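Local atomic coordinates of peptidoglycan synthetase penicillin-binding protein 3 (PDB entry 4YE5), a protein that probably cross-links peptidoglycan strands as a penicillin-binding transpeptidase of the bacterial cell wall. Residues P56-T68 against P82-L94; G286-L298 against L335-M347. All coordinates share one frame; numbering follows the deposited sequence.

Read from the N terminus, the chain meets contact 1 first: helix 56-61 and the extended residues after it are met by 82-94, closing a short loop of thirteen residues that carries the partner of the Cys-67–Cys-75 disulfide. Contact 2 comes much later and closes a longer loop, in which 286-298 is joined by 335-347 after a run that includes several short strands. The two loops follow one another, neither nesting nor crossing. Contact 1 ties together part of the dimerisation-domain region, whereas contact 2 packs helices of the transpeptidase region. Their centres lie about 84 Å apart, on opposite sides of the chain's centre, in keeping with an elongated molecule.

Contact 1: residues P56-T68 against P82-L94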
loop_
_atom_site.group_PDB
_atom_site.type_symbol
_atom_site.label_atom_id
_atom_site.label_comp_id
_atom_site.label_asym_id
_atom_site.label_seq_id
_atom_site.Cartn_x
_atom_site.Cartn_y
_atom_site.Cartn_z
ATOM N N PRO A 56 -14.041 23.185 -35.845
ATOM C CA PRO A 56 -14.017 23.971 -37.088
ATOM C C PRO A 56 -15.392 24.192 -37.713
ATOM O O PRO A 56 -15.723 25.313 -38.082
ATOM C CB PRO A 56 -13.114 23.146 -38.006
ATOM C CG PRO A 56 -12.202 22.405 -37.047
ATOM C CD PRO A 56 -13.093 22.052 -35.885
ATOM N N GLU A 57 -16.209 23.153 -37.802
ATOM C CA GLU A 57 -17.488 23.332 -38.485
ATOM C C GLU A 57 -18.471 24.191 -37.676
ATOM O O GLU A 57 -19.236 24.952 -38.255
ATOM C CB GLU A 57 -18.105 21.990 -38.910
ATOM C CG GLU A 57 -18.737 21.178 -37.811
ATOM C CD GLU A 57 -19.620 20.063 -38.361
ATOM O OE1 GLU A 57 -20.532 19.609 -37.637
ATOM O OE2 GLU A 57 -19.404 19.650 -39.523
ATOM N N GLN A 58 -18.434 24.079 -36.342
ATOM C CA GLN A 58 -19.216 24.986 -35.505
ATOM C C GLN A 58 -18.675 26.405 -35.566
ATOM O O GLN A 58 -19.449 27.353 -35.528
ATOM C CB GLN A 58 -19.273 24.525 -34.046
ATOM C CG GLN A 58 -19.990 23.206 -33.823
ATOM C CD GLN A 58 -21.331 23.141 -34.513
ATOM O OE1 GLN A 58 -22.103 24.098 -34.490
ATOM N NE2 GLN A 58 -21.619 22.001 -35.140
ATOM N N ALA A 59 -17.351 26.557 -35.639
ATOM C CA ALA A 59 -16.765 27.894 -35.786
ATOM C C ALA A 59 -17.227 28.543 -37.090
ATOM O O ALA A 59 -17.540 29.739 -37.135
ATOM C CB ALA A 59 -15.241 27.830 -35.735
ATOM N N GLN A 60 -17.293 27.742 -38.149
ATOM C CA GLN A 60 -17.670 28.265 -39.470
ATOM C C GLN A 60 -19.118 28.713 -39.496
ATOM O O GLN A 60 -19.452 29.649 -40.200
ATOM C CB GLN A 60 -17.392 27.211 -40.563
ATOM C CG GLN A 60 -15.901 26.942 -40.744
ATOM C CD GLN A 60 -15.600 25.610 -41.404
ATOM O OE1 GLN A 60 -16.347 25.141 -42.268
ATOM N NE2 GLN A 60 -14.497 24.991 -40.995
ATOM N N ALA A 61 -19.969 28.055 -38.707
ATOM C CA ALA A 61 -21.378 28.452 -38.577
ATOM C C ALA A 61 -21.584 29.659 -37.648
ATOM O O ALA A 61 -22.685 30.209 -37.574
ATOM C CB ALA A 61 -22.214 27.245 -38.074
ATOM N N PHE A 62 -20.535 30.064 -36.931
ATOM C CA PHE A 62 -20.655 31.108 -35.895
ATOM C C PHE A 62 -21.023 32.480 -36.455
ATOM O O PHE A 62 -20.437 32.945 -37.427
ATOM C CB PHE A 62 -19.360 31.184 -35.045
ATOM C CG PHE A 62 -19.362 32.277 -33.991
ATOM C CD1 PHE A 62 -20.212 32.205 -32.884
ATOM C CD2 PHE A 62 -18.486 33.358 -34.089
ATOM C CE1 PHE A 62 -20.193 33.210 -31.892
ATOM C CE2 PHE A 62 -18.460 34.373 -33.108
ATOM C CZ PHE A 62 -19.319 34.301 -32.013
ATOM N N ILE A 63 -22.013 33.122 -35.841
ATOM C CA ILE A 63 -22.339 34.514 -36.145
ATOM C C ILE A 63 -22.318 35.316 -34.845
ATOM O O ILE A 63 -23.131 35.060 -33.968
ATOM C CB ILE A 63 -23.745 34.659 -36.780
ATOM C CG1 ILE A 63 -23.849 33.811 -38.048
ATOM C CG2 ILE A 63 -24.042 36.131 -37.106
ATOM C CD1 ILE A 63 -25.243 33.757 -38.629
ATOM N N PRO A 64 -21.375 36.270 -34.711
ATOM C CA PRO A 64 -21.252 36.982 -33.428
ATOM C C PRO A 64 -22.441 37.921 -33.182
ATOM O O PRO A 64 -22.981 38.523 -34.103
ATOM C CB PRO A 64 -19.959 37.799 -33.590
ATOM C CG PRO A 64 -19.868 38.024 -35.111
ATOM C CD PRO A 64 -20.386 36.730 -35.708
ATOM N N THR A 65 -22.821 38.022 -31.916
ATOM C CA THR A 65 -23.928 38.857 -31.486
ATOM C C THR A 65 -23.450 40.272 -31.188
ATOM O O THR A 65 -22.490 40.469 -30.448
ATOM C CB THR A 65 -24.565 38.252 -30.220
ATOM O OG1 THR A 65 -25.160 36.992 -30.563
ATOM C CG2 THR A 65 -25.637 39.184 -29.634
ATOM N N THR A 66 -24.131 41.249 -31.773
ATOM C CA THR A 66 -23.814 42.655 -31.565
ATOM C C THR A 66 -24.307 43.113 -30.189
ATOM O O THR A 66 -25.447 42.821 -29.793
ATOM C CB THR A 66 -24.418 43.514 -32.685
ATOM O OG1 THR A 66 -23.840 43.123 -33.943
ATOM C CG2 THR A 66 -24.140 44.992 -32.446
ATOM N N CYS A 67 -23.433 43.792 -29.441
ATOM C CA CYS A 67 -23.811 44.306 -28.124
ATOM C C CYS A 67 -24.787 45.462 -28.290
ATOM O O CYS A 67 -24.562 46.356 -29.098
ATOM C CB CYS A 67 -22.570 44.730 -27.322
ATOM S SG CYS A 67 -21.426 43.356 -26.968
ATOM N N THR A 68 -25.903 45.416 -27.568
ATOM C CA THR A 68 -26.916 46.463 -27.670
ATOM C C THR A 68 -27.490 46.595 -26.277
ATOM O O THR A 68 -27.068 45.892 -25.366
ATOM C CB THR A 68 -28.075 46.112 -28.672
ATOM O OG1 THR A 68 -28.851 45.016 -28.161
ATOM C CG2 THR A 68 -27.550 45.754 -30.052
ATOM N N PRO A 82 -18.322 45.756 -32.382
ATOM C CA PRO A 82 -18.683 44.451 -32.955
ATOM C C PRO A 82 -17.496 43.768 -33.628
ATOM O O PRO A 82 -16.554 44.438 -34.074
ATOM C CB PRO A 82 -19.747 44.808 -33.996
ATOM C CG PRO A 82 -20.337 46.112 -33.496
ATOM C CD PRO A 82 -19.178 46.844 -32.891
ATOM N N VAL A 83 -17.550 42.444 -33.690
ATOM C CA VAL A 83 -16.445 41.647 -34.216
ATOM C C VAL A 83 -16.225 41.985 -35.704
ATOM O O VAL A 83 -15.085 42.110 -36.154
ATOM C CB VAL A 83 -16.692 40.135 -33.993
ATOM C CG1 VAL A 83 -15.607 39.301 -34.644
ATOM C CG2 VAL A 83 -16.784 39.815 -32.482
ATOM N N GLY A 84 -17.316 42.152 -36.450
ATOM C CA GLY A 84 -17.233 42.667 -37.814
ATOM C C GLY A 84 -17.102 41.637 -38.926
ATOM O O GLY A 84 -17.242 41.970 -40.088
ATOM N N VAL A 85 -16.821 40.387 -38.570
ATOM C CA VAL A 85 -16.771 39.299 -39.542
ATOM C C VAL A 85 -17.552 38.137 -38.953
ATOM O O VAL A 85 -18.067 38.261 -37.846
ATOM C CB VAL A 85 -15.317 38.853 -39.850
ATOM C CG1 VAL A 85 -14.611 39.905 -40.710
ATOM C CG2 VAL A 85 -14.532 38.583 -38.555
ATOM N N THR A 86 -17.639 37.023 -39.680
ATOM C CA THR A 86 -18.358 35.840 -39.204
ATOM C C THR A 86 -17.494 34.611 -39.295
ATOM O O THR A 86 -16.366 34.666 -39.803
ATOM C CB THR A 86 -19.670 35.570 -40.007
ATOM O OG1 THR A 86 -19.352 35.158 -41.347
ATOM C CG2 THR A 86 -20.553 36.813 -40.052
ATOM N N GLY A 87 -18.011 33.498 -38.778
ATOM C CA GLY A 87 -17.364 32.207 -38.947
ATOM C C GLY A 87 -16.000 32.085 -38.301
ATOM O O GLY A 87 -15.752 32.668 -37.240
ATOM N N ALA A 88 -15.121 31.307 -38.938
ATOM C CA ALA A 88 -13.768 31.049 -38.421
ATOM C C ALA A 88 -13.038 32.343 -38.152
ATOM O O ALA A 88 -12.322 32.474 -37.146
ATOM C CB ALA A 88 -12.958 30.204 -39.403
ATOM N N ALA A 89 -13.227 33.296 -39.057
ATOM C CA ALA A 89 -12.583 34.590 -38.934
ATOM C C ALA A 89 -13.019 35.259 -37.631
ATOM O O ALA A 89 -12.189 35.798 -36.911
ATOM C CB ALA A 89 -12.894 35.463 -40.139
ATOM N N ALA A 90 -14.311 35.205 -37.312
ATOM C CA ALA A 90 -14.803 35.825 -36.078
ATOM C C ALA A 90 -14.280 35.121 -34.822
ATOM O O ALA A 90 -13.844 35.776 -33.866
ATOM C CB ALA A 90 -16.342 35.874 -36.072
ATOM N N VAL A 91 -14.314 33.789 -34.821
ATOM C CA VAL A 91 -13.814 33.036 -33.685
ATOM C C VAL A 91 -12.331 33.323 -33.486
ATOM O O VAL A 91 -11.868 33.500 -32.348
ATOM C CB VAL A 91 -14.020 31.499 -33.838
ATOM C CG1 VAL A 91 -13.463 30.747 -32.600
ATOM C CG2 VAL A 91 -15.498 31.163 -34.055
ATOM N N ALA A 92 -11.586 33.377 -34.589
ATOM C CA ALA A 92 -10.140 33.593 -34.511
ATOM C C ALA A 92 -9.812 34.957 -33.900
ATOM O O ALA A 92 -8.927 35.064 -33.061
ATOM C CB ALA A 92 -9.471 33.435 -35.904
ATOM N N ARG A 93 -10.545 35.989 -34.315
ATOM C CA ARG A 93 -10.337 37.346 -33.800
ATOM C C ARG A 93 -10.599 37.445 -32.308
ATOM O O ARG A 93 -9.892 38.147 -31.579
ATOM C CB ARG A 93 -11.246 38.339 -34.519
ATOM C CG ARG A 93 -10.581 39.033 -35.657
ATOM C CD ARG A 93 -11.526 39.965 -36.371
ATOM N NE ARG A 93 -10.939 40.393 -37.634
ATOM C CZ ARG A 93 -11.506 41.248 -38.474
ATOM N NH1 ARG A 93 -12.699 41.787 -38.205
ATOM N NH2 ARG A 93 -10.876 41.565 -39.584
ATOM N N LEU A 94 -11.643 36.763 -31.856
ATOM C CA LEU A 94 -11.973 36.751 -30.438
ATOM C C LEU A 94 -10.892 36.027 -29.645
ATOM O O LEU A 94 -10.493 36.460 -28.563
ATOM C CB LEU A 94 -13.353 36.108 -30.220
ATOM C CG LEU A 94 -14.555 36.942 -30.666
ATOM C CD1 LEU A 94 -15.817 36.089 -30.789
ATOM C CD2 LEU A 94 -14.791 38.118 -29.693
#
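With CG anti to the backbone N (chi1 177°), the Phe-62 ring lies against Ala-90, Val-91 and Leu-94, while Val-91, with CG1 in that same anti position, sends its other branch, CG2, to the ring. Val-91 CG2 lies 3.7 Å from Phe-62 CD2 and touches the CB of Ala-59 as well, so one methyl fills the angle between helix and ring. Ala-90 CB comes in at the ring edge, near its plane, and Leu-94 CD1 packs 3.9 Å from Phe-62 CE2, the two side chains crossing at about a right angle. Small alanines suit this seam: the axes of helices 56-61 and 87-94 come within 7.2 Å and make an angle of 98°. At the tightest point Gly-87 N donates to Phe-62 O (2.8 Å), and its CA makes a CH···O contact with Ala-59 O; a residue with no side chain at positive phi fits there, where Gly-87 CA lies 3.5 Å from Gln-60 O and a side chain would be tight. Further along, Pro-64 lays its ring against Val-83, CB to CG2 3.9 Å, and its CG reaches Val-85 O at 3.3 Å. Beyond it, Thr-66 CG2 brushes Pro-82 CG. His-76, from the intervening loop, meets Phe-62 edge-to-face. The arrangement is two helices packed nearly at right angles, followed by an extended, disulfide-bearing segment, within the dimerisation-domain region of a penicillin-binding protein.

Contact 2: residues G286-L298 against L335-M347; sequences GSIGKVLAMSGML and LAGILEQSSNVGM
Lys-290 NZ is gripped from both segments: it donates to Ser-287 OG at 2.8 Å and to Asn-344 OD1 at 3.0 Å, with a longer, weak bond to Ser-342 O. The Asn-344 bond is fairly straight at the carbonyl (158°), the amine tilted somewhat from its plane. A lysine suits this place because its chain runs extended to CE and then bends (chi4 64°), carrying the amine into the polar cluster while the methylenes stay in apolar company. CD and CE lie against Met-347 CG, CE at 3.6 Å, and CB meets Leu-339 CD1. Ser-287 OG has a second amine partner in Lys-486.

Deeper in, the selenomethionines interlock knobs-into-holes. Met-294 enters the hole of Leu-335, Ile-338, Leu-339 and Met-347, its bent tip placing CE 3.6 Å from Met-347 SE. Met-347 in turn sits among Lys-290, Ala-293, Met-294 and Met-297; its doubly bent chain brings CE 3.7 Å from Ala-293 CB. Their flexible chains mesh where helix 290-298 meets helices 335-340 and 344-347; the first two run nearly antiparallel (169°), axes 10.8 Å apart. Ser-343 OG caps helix 344-347, accepting from Gly-346 N, and also bonds to Asp-324.

Ser-287 and Lys-290 fit the penicillin-binding SxxK pattern, Ser-342 and Asn-344 SxN, and Lys-486 KSG; two amines at the Ser-287 hydroxyl are consistent with its being the nucleophile, as in relatives.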
loop_
_atom_site.group_PDB
_atom_site.type_symbol
_atom_site.label_atom_id
_atom_site.label_comp_id
_atom_site.label_asym_id
_atom_site.label_seq_id
_atom_site.Cartn_x
_atom_site.Cartn_y
_atom_site.Cartn_z
ATOM N N GLY A 286 8.305 -20.500 8.226
ATOM C CA GLY A 286 9.246 -21.254 9.038
ATOM C C GLY A 286 8.968 -21.101 10.535
ATOM O O GLY A 286 7.820 -20.926 10.945
ATOM N N SER A 287 10.022 -21.109 11.344
ATOM C CA SER A 287 9.889 -21.204 12.805
ATOM C C SER A 287 9.088 -20.056 13.458
ATOM O O SER A 287 8.539 -20.221 14.547
ATOM C CB SER A 287 11.281 -21.369 13.451
ATOM O OG SER A 287 11.191 -21.529 14.873
ATOM N N ILE A 288 8.991 -18.902 12.794
ATOM C CA ILE A 288 8.110 -17.846 13.305
ATOM C C ILE A 288 6.678 -18.381 13.462
ATOM O O ILE A 288 5.957 -18.003 14.380
ATOM C CB ILE A 288 8.126 -16.585 12.378
ATOM C CG1 ILE A 288 9.582 -16.176 12.108
ATOM C CG2 ILE A 288 7.289 -15.431 13.016
ATOM C CD1 ILE A 288 9.763 -14.810 11.470
ATOM N N GLY A 289 6.285 -19.276 12.562
ATOM C CA GLY A 289 4.997 -19.948 12.648
ATOM C C GLY A 289 4.726 -20.747 13.926
ATOM O O GLY A 289 3.559 -21.046 14.232
ATOM N N LYS A 290 5.780 -21.094 14.670
ATOM C CA LYS A 290 5.608 -21.818 15.933
ATOM C C LYS A 290 4.851 -20.952 16.928
ATOM O O LYS A 290 4.199 -21.475 17.843
ATOM C CB LYS A 290 6.961 -22.174 16.573
ATOM C CG LYS A 290 7.801 -23.248 15.847
ATOM C CD LYS A 290 9.030 -23.534 16.731
ATOM C CE LYS A 290 9.919 -24.650 16.160
ATOM N NZ LYS A 290 10.515 -24.296 14.856
ATOM N N VAL A 291 4.965 -19.628 16.785
ATOM C CA VAL A 291 4.236 -18.726 17.688
ATOM C C VAL A 291 2.740 -18.998 17.620
ATOM O O VAL A 291 2.055 -19.033 18.647
ATOM C CB VAL A 291 4.528 -17.243 17.392
ATOM C CG1 VAL A 291 3.605 -16.327 18.225
ATOM C CG2 VAL A 291 6.002 -16.955 17.727
ATOM N N LEU A 292 2.242 -19.219 16.407
ATOM C CA LEU A 292 0.806 -19.449 16.207
ATOM C C LEU A 292 0.350 -20.778 16.789
ATOM O O LEU A 292 -0.685 -20.847 17.473
ATOM C CB LEU A 292 0.429 -19.408 14.721
ATOM C CG LEU A 292 1.000 -18.300 13.823
ATOM C CD1 LEU A 292 0.154 -18.178 12.569
ATOM C CD2 LEU A 292 1.095 -16.983 14.536
ATOM N N ALA A 293 1.099 -21.844 16.515
ATOM C CA ALA A 293 0.676 -23.177 16.981
ATOM C C ALA A 293 0.750 -23.300 18.501
ATOM O O ALA A 293 -0.131 -23.902 19.140
ATOM C CB ALA A 293 1.512 -24.291 16.320
HETATM N N MSE A 294 1.805 -22.738 19.076
HETATM C CA MSE A 294 2.022 -22.795 20.530
HETATM C C MSE A 294 0.998 -21.970 21.284
HETATM O O MSE A 294 0.539 -22.361 22.362
HETATM C CB MSE A 294 3.424 -22.289 20.903
HETATM C CG MSE A 294 3.760 -22.461 22.392
HETATM SE SE MSE A 294 5.586 -21.939 22.870
HETATM C CE MSE A 294 6.530 -23.308 21.873
ATOM N N SER A 295 0.669 -20.802 20.737
ATOM C CA SER A 295 -0.408 -20.007 21.296
ATOM C C SER A 295 -1.669 -20.866 21.424
ATOM O O SER A 295 -2.378 -20.811 22.450
ATOM C CB SER A 295 -0.689 -18.772 20.430
ATOM O OG SER A 295 0.385 -17.852 20.523
ATOM N N GLY A 296 -1.935 -21.663 20.387
ATOM C CA GLY A 296 -3.070 -22.581 20.381
ATOM C C GLY A 296 -2.978 -23.619 21.506
ATOM O O GLY A 296 -3.963 -23.890 22.202
HETATM N N MSE A 297 -1.789 -24.183 21.700
HETATM C CA MSE A 297 -1.574 -25.186 22.741
HETATM C C MSE A 297 -1.864 -24.641 24.128
HETATM O O MSE A 297 -2.470 -25.321 24.963
HETATM C CB MSE A 297 -0.137 -25.707 22.715
HETATM C CG MSE A 297 0.207 -26.453 21.457
HETATM SE SE MSE A 297 2.074 -26.906 21.481
HETATM C CE MSE A 297 2.218 -27.489 19.624
ATOM N N LEU A 298 -1.406 -23.420 24.380
ATOM C CA LEU A 298 -1.646 -22.781 25.669
ATOM C C LEU A 298 -3.128 -22.486 25.831
ATOM O O LEU A 298 -3.705 -22.805 26.848
ATOM C CB LEU A 298 -0.853 -21.490 25.797
ATOM C CG LEU A 298 0.669 -21.669 25.738
ATOM C CD1 LEU A 298 1.316 -20.298 25.775
ATOM C CD2 LEU A 298 1.158 -22.521 26.909
ATOM N N LEU A 335 8.469 -25.605 27.455
ATOM C CA LEU A 335 7.749 -25.268 26.234
ATOM C C LEU A 335 8.267 -23.941 25.670
ATOM O O LEU A 335 8.450 -23.810 24.462
ATOM C CB LEU A 335 6.243 -25.185 26.476
ATOM C CG LEU A 335 5.394 -25.062 25.205
ATOM C CD1 LEU A 335 5.558 -26.307 24.347
ATOM C CD2 LEU A 335 3.932 -24.836 25.558
ATOM N N ALA A 336 8.524 -22.974 26.551
ATOM C CA ALA A 336 9.125 -21.711 26.133
ATOM C C ALA A 336 10.479 -21.941 25.441
ATOM O O ALA A 336 10.785 -21.310 24.424
ATOM C CB ALA A 336 9.278 -20.768 27.328
ATOM N N GLY A 337 11.277 -22.860 25.975
ATOM C CA GLY A 337 12.572 -23.177 25.378
ATOM C C GLY A 337 12.476 -23.832 24.006
ATOM O O GLY A 337 13.335 -23.627 23.149
ATOM N N ILE A 338 11.436 -24.637 23.792
ATOM C CA ILE A 338 11.199 -25.212 22.464
ATOM C C ILE A 338 11.017 -24.093 21.420
ATOM O O ILE A 338 11.512 -24.189 20.279
ATOM C CB ILE A 338 9.994 -26.198 22.476
ATOM C CG1 ILE A 338 10.431 -27.532 23.113
ATOM C CG2 ILE A 338 9.442 -26.419 21.057
ATOM C CD1 ILE A 338 9.290 -28.395 23.653
ATOM N N LEU A 339 10.322 -23.029 21.816
ATOM C CA LEU A 339 10.157 -21.856 20.958
ATOM C C LEU A 339 11.514 -21.172 20.735
ATOM O O LEU A 339 11.929 -20.914 19.600
ATOM C CB LEU A 339 9.185 -20.830 21.582
ATOM C CG LEU A 339 8.959 -19.604 20.678
ATOM C CD1 LEU A 339 8.217 -19.997 19.363
ATOM C CD2 LEU A 339 8.279 -18.403 21.380
ATOM N N GLU A 340 12.187 -20.877 21.841
ATOM C CA GLU A 340 13.462 -20.171 21.819
ATOM C C GLU A 340 14.521 -20.907 20.982
ATOM O O GLU A 340 15.334 -20.289 20.276
ATOM C CB GLU A 340 13.972 -20.006 23.252
ATOM C CG GLU A 340 15.325 -19.356 23.333
ATOM C CD GLU A 340 16.239 -20.041 24.328
ATOM O OE1 GLU A 340 15.840 -21.086 24.901
ATOM O OE2 GLU A 340 17.362 -19.530 24.529
ATOM N N GLN A 341 14.499 -22.230 21.053
ATOM C CA GLN A 341 15.486 -23.045 20.343
ATOM C C GLN A 341 15.009 -23.471 18.958
ATOM O O GLN A 341 15.694 -24.220 18.279
ATOM C CB GLN A 341 15.833 -24.278 21.174
ATOM C CG GLN A 341 16.399 -23.923 22.561
ATOM C CD GLN A 341 17.899 -23.665 22.520
ATOM O OE1 GLN A 341 18.528 -23.777 21.468
ATOM N NE2 GLN A 341 18.475 -23.329 23.665
ATOM N N SER A 342 13.840 -22.988 18.538
ATOM C CA SER A 342 13.304 -23.342 17.226
ATOM C C SER A 342 13.224 -24.866 17.023
ATOM O O SER A 342 13.522 -25.369 15.953
ATOM C CB SER A 342 14.149 -22.719 16.102
ATOM O OG SER A 342 14.267 -21.309 16.268
ATOM N N SER A 343 12.810 -25.602 18.040
ATOM C CA SER A 343 12.823 -27.058 17.926
ATOM C C SER A 343 11.544 -27.620 17.313
ATOM O O SER A 343 10.501 -27.710 17.981
ATOM C CB SER A 343 13.078 -27.697 19.281
ATOM O OG SER A 343 12.933 -29.112 19.216
ATOM N N ASN A 344 11.648 -28.003 16.045
ATOM C CA ASN A 344 10.594 -28.735 15.349
ATOM C C ASN A 344 10.213 -29.975 16.120
ATOM O O ASN A 344 9.036 -30.306 16.258
ATOM C CB ASN A 344 11.072 -29.164 13.959
ATOM C CG ASN A 344 11.501 -27.995 13.112
ATOM O OD1 ASN A 344 11.065 -26.869 13.330
ATOM N ND2 ASN A 344 12.365 -28.254 12.136
ATOM N N VAL A 345 11.228 -30.671 16.616
ATOM C CA VAL A 345 11.013 -31.930 17.307
ATOM C C VAL A 345 10.196 -31.664 18.575
ATOM O O VAL A 345 9.204 -32.336 18.829
ATOM C CB VAL A 345 12.343 -32.645 17.633
ATOM C CG1 VAL A 345 12.097 -33.835 18.564
ATOM C CG2 VAL A 345 13.044 -33.103 16.334
ATOM N N GLY A 346 10.590 -30.654 19.344
ATOM C CA GLY A 346 9.819 -30.257 20.513
ATOM C C GLY A 346 8.361 -29.934 20.201
ATOM O O GLY A 346 7.465 -30.292 20.968
HETATM N N MSE A 347 8.121 -29.271 19.075
HETATM C CA MSE A 347 6.761 -28.903 18.686
HETATM C C MSE A 347 5.929 -30.144 18.379
HETATM O O MSE A 347 4.760 -30.232 18.741
HETATM C CB MSE A 347 6.763 -27.972 17.467
HETATM C CG MSE A 347 7.281 -26.559 17.728
HETATM SE SE MSE A 347 6.231 -25.613 19.068
HETATM C CE MSE A 347 4.623 -25.169 18.057
#